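Local atomic coordinates of probable oxidoreductase (Pseudomonas aeruginosa, PDB entry 4B7C), a protein that probably catalyses NADP-dependent oxidation or reduction as a medium-chain dehydrogenase/reductase built from a GroES-like catalytic domain and a Rossmann-fold cofactor domain. Residues Ala53-Met58 with Ser251-Lys256. Residues are numbered along the deposited sequence; the frame is centred on the assembly and turned at random.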
# COMPACT_ATOMS: atom_id res chain seq x y z
N ALA B 53 -2.69 5.33 20.64
CA ALA B 53 -2.64 6.53 19.79
C ALA B 53 -2.27 7.78 20.58
O ALA B 53 -1.78 8.76 20.00
CB ALA B 53 -3.96 6.74 19.05
N MET B 54 -2.48 7.75 21.89
CA MET B 54 -2.10 8.87 22.77
C MET B 54 -0.61 9.23 22.68
O MET B 54 -0.21 10.39 22.83
CB MET B 54 -2.43 8.56 24.23
CG MET B 54 -3.89 8.76 24.57
SD MET B 54 -4.32 8.23 26.21
CE MET B 54 -5.61 9.37 26.71
N ARG B 55 0.20 8.21 22.42
CA ARG B 55 1.64 8.42 22.25
C ARG B 55 1.94 9.32 21.03
O ARG B 55 2.74 10.28 21.09
CB ARG B 55 2.34 7.05 22.20
CG ARG B 55 3.82 7.08 22.60
CD ARG B 55 4.25 7.95 23.72
NE ARG B 55 5.67 8.28 23.61
CZ ARG B 55 6.20 9.29 22.91
NH1 ARG B 55 5.45 10.14 22.22
NH2 ARG B 55 7.53 9.44 22.91
N GLY B 56 1.24 9.06 19.93
CA GLY B 56 1.36 9.89 18.74
C GLY B 56 0.87 11.31 18.97
O GLY B 56 1.45 12.27 18.45
N TRP B 57 -0.20 11.45 19.74
CA TRP B 57 -0.80 12.78 20.01
C TRP B 57 0.12 13.65 20.79
O TRP B 57 -0.00 14.89 20.75
CB TRP B 57 -2.12 12.66 20.77
CG TRP B 57 -3.15 11.80 20.10
CD1 TRP B 57 -3.23 11.45 18.76
CD2 TRP B 57 -4.32 11.18 20.73
NE1 TRP B 57 -4.31 10.66 18.53
CE2 TRP B 57 -5.01 10.46 19.66
CE3 TRP B 57 -4.84 11.15 22.01
CZ2 TRP B 57 -6.17 9.73 19.90
CZ3 TRP B 57 -6.01 10.41 22.24
CH2 TRP B 57 -6.65 9.71 21.22
N MET B 58 1.03 13.02 21.54
CA MET B 58 2.01 13.75 22.33
C MET B 58 3.23 14.22 21.52
O MET B 58 3.92 15.16 21.92
CB MET B 58 2.49 12.88 23.50
CG MET B 58 1.48 12.77 24.62
SD MET B 58 2.10 11.75 26.00
CE MET B 58 1.73 10.10 25.42
N SER B 251 4.17 -0.80 17.84
CA SER B 251 5.57 -1.20 18.01
C SER B 251 6.54 -0.08 17.66
O SER B 251 7.74 -0.20 17.89
CB SER B 251 5.85 -2.45 17.18
OG SER B 251 5.79 -2.16 15.80
N GLN B 252 6.01 0.99 17.07
CA GLN B 252 6.72 2.20 16.69
C GLN B 252 6.51 3.39 17.63
O GLN B 252 7.25 4.36 17.54
CB GLN B 252 6.26 2.59 15.27
CG GLN B 252 6.42 1.44 14.29
CD GLN B 252 7.86 0.94 14.20
OE1 GLN B 252 8.80 1.72 14.16
NE2 GLN B 252 8.02 -0.38 14.19
N TYR B 253 5.53 3.33 18.54
CA TYR B 253 5.10 4.58 19.24
C TYR B 253 6.20 5.14 20.17
O TYR B 253 6.53 6.34 20.12
CB TYR B 253 3.75 4.45 20.00
CG TYR B 253 2.49 4.67 19.17
CD1 TYR B 253 2.28 5.86 18.48
CD2 TYR B 253 1.49 3.70 19.08
CE1 TYR B 253 1.14 6.06 17.71
CE2 TYR B 253 0.35 3.89 18.31
CZ TYR B 253 0.18 5.07 17.63
OH TYR B 253 -0.95 5.25 16.86
N ASN B 254 6.76 4.27 21.01
CA ASN B 254 7.78 4.66 21.98
C ASN B 254 9.19 4.39 21.49
O ASN B 254 10.15 4.40 22.27
CB ASN B 254 7.55 3.93 23.30
CG ASN B 254 6.28 4.38 24.00
OD1 ASN B 254 6.18 5.53 24.45
ND2 ASN B 254 5.31 3.49 24.09
N ASN B 255 9.33 4.16 20.19
CA ASN B 255 10.63 3.80 19.62
C ASN B 255 11.44 5.06 19.36
O ASN B 255 10.90 6.06 18.87
CB ASN B 255 10.50 2.96 18.34
CG ASN B 255 11.61 1.95 18.18
OD1 ASN B 255 11.35 0.78 17.93
ND2 ASN B 255 12.85 2.40 18.33
N LYS B 256 12.72 5.02 19.72
CA LYS B 256 13.60 6.17 19.56
C LYS B 256 13.85 6.54 18.10
O LYS B 256 14.63 5.90 17.40
CB LYS B 256 14.93 5.93 20.27
CG LYS B 256 14.85 5.90 21.79
CD LYS B 256 14.31 7.20 22.36
CE LYS B 256 14.92 7.53 23.72
NZ LYS B 256 16.25 8.19 23.58
O HOH W 1 -1.35 8.64 17.33
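R55 on the short helix 53-58 faces Y253 in the type I beta turn from Q252 to N255, their CA atoms 6.0 Å apart. The turn follows strand 242-246 of the parallel Rossmann sheet, whereas the helix belongs to the GroES-like region; the contact therefore links these two parts of the chain, probably across the cleft between them. Y253 lies along the helix surface. Its CB meets R55 CB at 3.7 Å, Y253 CD1 is 3.7 Å from G56 N, and Y253 OH is 3.6 Å from A53 CA. A long flat side chain suits this place because it reaches from R55 and G56 to A53, while G56 has no CB to press on CE1 of the ring. Chi1 of -156° sets R55 CG opposite its own N, and the chain then bends at chi2, bringing R55 NE to N254 OD1 at 2.9 Å. The short amide of N254 thus offers its oxygen at the guanidinium edge, near its plane, but the bond is weak, its N-H...O angle only 128°. The carbonyl O of Y253 lies over one guanidinium face. The strongest polar partner of R55 is N59, whose OD1 takes NH1, and NH2 bonds the carbonyl O of G19. A water donates to A53 O and is weakly linked to Y253 OH. The link thus rests mainly on van der Waals contact of the tyrosine with the helix, supplemented by one weak direct hydrogen bond.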